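Local atomic coordinates of (S)-ureidoglycine aminohydrolase (Escherichia coli, PDB entry 1RC6), a protein that catalyses the manganese-dependent, stereospecific hydrolysis of (S)-ureidoglycine to (S)-ureidoglycolate and ammonia in the breakdown of allantoin. Residues F59-V64 with Q128-K133; T83-I88 with M117-A122. All coordinates share one frame; numbering follows the deposited sequence.

Contact 1 (F59-V64 with Q128-K133); sequences FVDYLV and QIFLYK
An antiparallel strand pair of the N-terminal cupin domain brings Val60, Tyr62 and Val64 against Lys133, Leu131 and Ile129; the segments Val60-Val64 and Gln128-Lys133 run at 166° to each other. These three hydrogen-bonded pairs each close a ring of two backbone bonds; Val64 N to Ile129 O, at 2.8 Å, is nearly straight. Between them lie the non-hydrogen-bonded pairs Asp61 with Tyr132 and Leu63 with Phe130.

Side chains alternate between the two faces. On that of the hydrogen-bonded pairs, Val64 CB packs on Ile129 CG2 at 3.8 Å, and the Tyr62 ring crosses Leu131 obliquely, with CD1 3.6 Å from Leu131 CB. The extended Lys133 runs alongside Val60, its CE 3.8 Å from Val60 CB, and reaches the edge of the Tyr62 ring. The other face carries Asp61, Leu63, Phe130 and Tyr132. Asp61 CB touches two rings, 4.0 Å from Phe130 CZ and 3.9 Å from Tyr132 CD2, while its carboxylate is held by Tyr227 and the backbone N of Ser51; Tyr132 OH bonds Arg134. At the end of the pair, Phe59 CG sits between its backbone N and carbonyl carbon (chi1 56°), which brings the ring beside Tyr132. The ring planes are 26° apart and offset so far that they hardly overlap, with centroids 5.0 Å apart. Strands 60-67 and 127-135 are thus neighbours in one antiparallel sheet of the N-terminal cupin barrel.

Contact 2 (T83-I88 with M117-A122); sequences TFLYVI and MTFVNA
Leu85 and Met117 meet across the inside of a cupin barrel, their side chains pointing at each other without a backbone hydrogen bond between the segments. Met117 extends from its backbone with CG anti to N (chi1 161°) and then bends at the last torsion (chi3 -58°), which lays the thioether against Leu85: SD is 3.9 Å from Leu85 CB and equally near Leu85 CD1. Beyond the sulfur, the methyl CE passes on to Thr83 and comes up to OG1; the side chains of Thr83 and Met117 run antiparallel past one another.

Leu85 also serves Phe119, two residues on from Met117. Its CD1 approaches the Phe119 ring obliquely, 3.6 Å from CD1 of that ring and 3.8 Å from its CG, and the two side chains cross at a slant. Leu85 CD1 therefore meets both Met117 SD and the Phe119 ring. Met117 CG lies at the edge of that ring, in its plane. With an alanine at Met117, the thioether contacts to Leu85 CB and Thr83 OG1 are lost, which would probably leave a gap between the two sheets beside the Phe119 ring. Ile92, Leu109 and Ile129 from neighbouring strands add to the same buried cluster. This is sheet-to-sheet packing within the N-terminal cupin barrel, joining the sheet of strand 81-89 to that of strand 118-121.

In the fold
Strand 127-135 lies between strands 60-67 and 81-89 in one sheet, and so connects the two contacts, whose centres are 9 Å apart. Probable hydrogen bonds run from Phe130 N to Tyr86 O and from Phe84 N to Tyr132 O, both 2.9 Å. Ile129 CG1, 3.5 Å from Leu85 CD2, carries the packing of contact 1 into the interior that contact 2 spans. Along the chain, contact 2 is nested within the loop closed by contact 1. Contact 1 also borders the C-terminal cupin domain: about 7 Å separates the side chains of Phe59 and His202, a manganese ligand by similarity, and those of Tyr132 and Lys253, a probable substrate-binding residue.

Contact 1 (F59-V64 with Q128-K133)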
# COMPACT_ATOMS: atom_id res chain seq x y z
N PHE A 59 -5.71 1.34 -10.03
CA PHE A 59 -5.67 0.26 -9.06
C PHE A 59 -6.64 0.60 -7.95
O PHE A 59 -7.21 1.69 -7.93
CB PHE A 59 -4.27 0.11 -8.46
CG PHE A 59 -3.74 1.37 -7.81
CD1 PHE A 59 -3.02 2.31 -8.56
CD2 PHE A 59 -3.95 1.63 -6.46
CE1 PHE A 59 -2.52 3.47 -7.97
CE2 PHE A 59 -3.45 2.79 -5.86
CZ PHE A 59 -2.74 3.71 -6.62
N VAL A 60 -6.85 -0.33 -7.03
CA VAL A 60 -7.71 -0.08 -5.89
C VAL A 60 -6.92 -0.59 -4.72
O VAL A 60 -6.43 -1.72 -4.78
CB VAL A 60 -9.01 -0.88 -5.93
CG1 VAL A 60 -9.86 -0.50 -4.74
CG2 VAL A 60 -9.76 -0.62 -7.23
N ASP A 61 -6.74 0.21 -3.68
CA ASP A 61 -6.01 -0.28 -2.52
C ASP A 61 -6.84 -0.09 -1.27
O ASP A 61 -7.80 0.69 -1.27
CB ASP A 61 -4.62 0.35 -2.42
CG ASP A 61 -4.65 1.85 -2.48
OD1 ASP A 61 -3.54 2.43 -2.54
OD2 ASP A 61 -5.75 2.45 -2.47
N TYR A 62 -6.51 -0.82 -0.21
CA TYR A 62 -7.29 -0.77 1.01
C TYR A 62 -6.47 -0.77 2.28
O TYR A 62 -5.29 -1.13 2.29
CB TYR A 62 -8.22 -1.98 1.14
CG TYR A 62 -8.87 -2.50 -0.11
CD1 TYR A 62 -8.11 -2.93 -1.20
CD2 TYR A 62 -10.26 -2.59 -0.20
CE1 TYR A 62 -8.73 -3.43 -2.36
CE2 TYR A 62 -10.88 -3.09 -1.35
CZ TYR A 62 -10.12 -3.50 -2.42
OH TYR A 62 -10.75 -4.00 -3.53
N LEU A 63 -7.13 -0.40 3.36
CA LEU A 63 -6.55 -0.42 4.68
C LEU A 63 -7.59 -1.24 5.43
O LEU A 63 -8.78 -0.91 5.41
CB LEU A 63 -6.45 0.98 5.25
CG LEU A 63 -5.69 1.12 6.57
CD1 LEU A 63 -5.46 2.61 6.83
CD2 LEU A 63 -6.47 0.49 7.72
N VAL A 64 -7.17 -2.33 6.06
CA VAL A 64 -8.13 -3.17 6.76
C VAL A 64 -7.64 -3.60 8.12
O VAL A 64 -6.58 -4.22 8.25
CB VAL A 64 -8.44 -4.45 5.93
CG1 VAL A 64 -9.60 -5.20 6.57
CG2 VAL A 64 -8.76 -4.08 4.49
N GLN A 128 -3.63 -5.37 11.68
CA GLN A 128 -3.91 -4.41 10.62
C GLN A 128 -3.21 -4.74 9.31
O GLN A 128 -2.01 -5.02 9.27
CB GLN A 128 -3.53 -3.01 11.09
CG GLN A 128 -3.68 -1.94 10.04
CD GLN A 128 -3.71 -0.56 10.65
OE1 GLN A 128 -4.74 -0.13 11.15
NE2 GLN A 128 -2.57 0.13 10.62
N ILE A 129 -3.96 -4.66 8.22
CA ILE A 129 -3.45 -4.99 6.90
C ILE A 129 -3.60 -3.90 5.82
O ILE A 129 -4.48 -3.04 5.90
CB ILE A 129 -4.13 -6.32 6.44
CG1 ILE A 129 -3.05 -7.34 6.15
CG2 ILE A 129 -5.10 -6.11 5.31
CD1 ILE A 129 -2.28 -7.74 7.40
N PHE A 130 -2.71 -3.93 4.83
CA PHE A 130 -2.75 -2.99 3.71
C PHE A 130 -2.98 -3.85 2.47
O PHE A 130 -2.19 -4.75 2.20
CB PHE A 130 -1.44 -2.24 3.54
CG PHE A 130 -1.38 -1.41 2.29
CD1 PHE A 130 -2.19 -0.29 2.15
CD2 PHE A 130 -0.56 -1.77 1.24
CE1 PHE A 130 -2.18 0.44 0.97
CE2 PHE A 130 -0.54 -1.05 0.06
CZ PHE A 130 -1.36 0.06 -0.08
N LEU A 131 -4.04 -3.58 1.72
CA LEU A 131 -4.36 -4.36 0.53
C LEU A 131 -4.27 -3.56 -0.74
O LEU A 131 -4.51 -2.36 -0.74
CB LEU A 131 -5.77 -4.93 0.63
CG LEU A 131 -5.87 -6.31 1.29
CD1 LEU A 131 -7.32 -6.71 1.30
CD2 LEU A 131 -5.01 -7.33 0.53
N TYR A 132 -3.97 -4.26 -1.83
CA TYR A 132 -3.81 -3.63 -3.12
C TYR A 132 -4.13 -4.58 -4.25
O TYR A 132 -3.81 -5.77 -4.18
CB TYR A 132 -2.37 -3.14 -3.26
CG TYR A 132 -2.02 -2.53 -4.60
CD1 TYR A 132 -1.75 -3.33 -5.70
CD2 TYR A 132 -1.91 -1.15 -4.76
CE1 TYR A 132 -1.37 -2.77 -6.93
CE2 TYR A 132 -1.54 -0.58 -5.97
CZ TYR A 132 -1.26 -1.39 -7.05
OH TYR A 132 -0.82 -0.83 -8.23
N LYS A 133 -4.78 -4.07 -5.29
CA LYS A 133 -5.10 -4.91 -6.44
C LYS A 133 -5.14 -4.05 -7.69
O LYS A 133 -5.44 -2.87 -7.63
CB LYS A 133 -6.46 -5.58 -6.25
CG LYS A 133 -7.65 -4.63 -6.35
CD LYS A 133 -8.98 -5.38 -6.42
CE LYS A 133 -10.14 -4.42 -6.47
NZ LYS A 133 -11.45 -5.10 -6.61

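Contact 2 (T83-I88 with M117-A122)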
# COMPACT_ATOMS: atom_id res chain seq x y z
N THR A 83 -2.80 -9.21 -6.86
CA THR A 83 -2.99 -8.59 -5.56
C THR A 83 -1.74 -8.57 -4.72
O THR A 83 -0.80 -9.29 -5.00
CB THR A 83 -4.08 -9.30 -4.75
OG1 THR A 83 -3.66 -10.63 -4.47
CG2 THR A 83 -5.39 -9.32 -5.52
N PHE A 84 -1.76 -7.75 -3.68
CA PHE A 84 -0.63 -7.62 -2.78
C PHE A 84 -1.11 -7.27 -1.38
O PHE A 84 -1.93 -6.38 -1.20
CB PHE A 84 0.33 -6.54 -3.29
CG PHE A 84 1.44 -6.19 -2.35
CD1 PHE A 84 1.24 -5.28 -1.33
CD2 PHE A 84 2.69 -6.81 -2.47
CE1 PHE A 84 2.26 -4.98 -0.43
CE2 PHE A 84 3.72 -6.51 -1.57
CZ PHE A 84 3.51 -5.60 -0.56
N LEU A 85 -0.59 -7.98 -0.38
CA LEU A 85 -0.98 -7.73 0.99
C LEU A 85 0.24 -7.43 1.85
O LEU A 85 1.29 -8.03 1.66
CB LEU A 85 -1.72 -8.96 1.55
CG LEU A 85 -2.17 -8.95 3.03
CD1 LEU A 85 -3.17 -10.07 3.27
CD2 LEU A 85 -0.97 -9.09 3.93
N TYR A 86 0.11 -6.49 2.78
CA TYR A 86 1.21 -6.13 3.66
C TYR A 86 0.71 -6.01 5.10
O TYR A 86 -0.21 -5.25 5.38
CB TYR A 86 1.83 -4.81 3.23
CG TYR A 86 2.90 -4.33 4.16
CD1 TYR A 86 4.23 -4.70 3.99
CD2 TYR A 86 2.58 -3.55 5.27
CE1 TYR A 86 5.22 -4.32 4.89
CE2 TYR A 86 3.56 -3.16 6.19
CZ TYR A 86 4.88 -3.55 5.99
OH TYR A 86 5.84 -3.23 6.92
N VAL A 87 1.33 -6.76 6.00
CA VAL A 87 0.95 -6.71 7.39
C VAL A 87 1.56 -5.50 8.05
O VAL A 87 2.75 -5.45 8.32
CB VAL A 87 1.41 -7.96 8.16
CG1 VAL A 87 1.01 -7.83 9.63
CG2 VAL A 87 0.79 -9.22 7.53
N ILE A 88 0.72 -4.51 8.31
CA ILE A 88 1.16 -3.29 8.96
C ILE A 88 1.53 -3.60 10.41
O ILE A 88 2.49 -3.06 10.95
CB ILE A 88 0.04 -2.23 8.90
CG1 ILE A 88 -0.21 -1.84 7.43
CG2 ILE A 88 0.42 -1.01 9.71
CD1 ILE A 88 -1.47 -1.05 7.21
N MET A 117 -6.61 -15.01 -3.00
CA MET A 117 -5.91 -14.96 -1.73
C MET A 117 -6.94 -14.93 -0.60
O MET A 117 -8.02 -14.35 -0.74
CB MET A 117 -5.06 -13.70 -1.68
CG MET A 117 -4.63 -13.26 -0.30
SD MET A 117 -4.05 -11.52 -0.24
CE MET A 117 -2.68 -11.55 -1.45
N THR A 118 -6.63 -15.60 0.51
CA THR A 118 -7.52 -15.58 1.66
C THR A 118 -6.64 -15.25 2.83
O THR A 118 -5.44 -15.50 2.80
CB THR A 118 -8.22 -16.92 1.91
OG1 THR A 118 -7.26 -17.98 1.88
CG2 THR A 118 -9.31 -17.15 0.86
N PHE A 119 -7.21 -14.64 3.86
CA PHE A 119 -6.42 -14.27 5.02
C PHE A 119 -7.31 -14.05 6.20
O PHE A 119 -8.46 -13.68 6.07
CB PHE A 119 -5.61 -13.01 4.74
CG PHE A 119 -6.42 -11.90 4.17
CD1 PHE A 119 -6.40 -11.64 2.80
CD2 PHE A 119 -7.25 -11.14 4.99
CE1 PHE A 119 -7.22 -10.65 2.25
CE2 PHE A 119 -8.07 -10.15 4.45
CZ PHE A 119 -8.05 -9.90 3.08
N VAL A 120 -6.75 -14.29 7.38
CA VAL A 120 -7.50 -14.14 8.60
C VAL A 120 -6.55 -13.75 9.70
O VAL A 120 -5.37 -14.08 9.68
CB VAL A 120 -8.19 -15.46 9.01
CG1 VAL A 120 -8.76 -15.34 10.42
CG2 VAL A 120 -9.31 -15.74 8.05
N ASN A 121 -7.10 -13.03 10.66
CA ASN A 121 -6.34 -12.62 11.80
C ASN A 121 -5.89 -13.89 12.50
O ASN A 121 -6.69 -14.82 12.67
CB ASN A 121 -7.20 -11.81 12.74
CG ASN A 121 -6.40 -11.05 13.72
OD1 ASN A 121 -5.21 -11.30 13.88
ND2 ASN A 121 -7.03 -10.11 14.40
N ALA A 122 -4.63 -13.94 12.89
CA ALA A 122 -4.09 -15.13 13.54
C ALA A 122 -3.88 -14.91 15.03
O ALA A 122 -3.39 -15.80 15.73
CB ALA A 122 -2.79 -15.53 12.89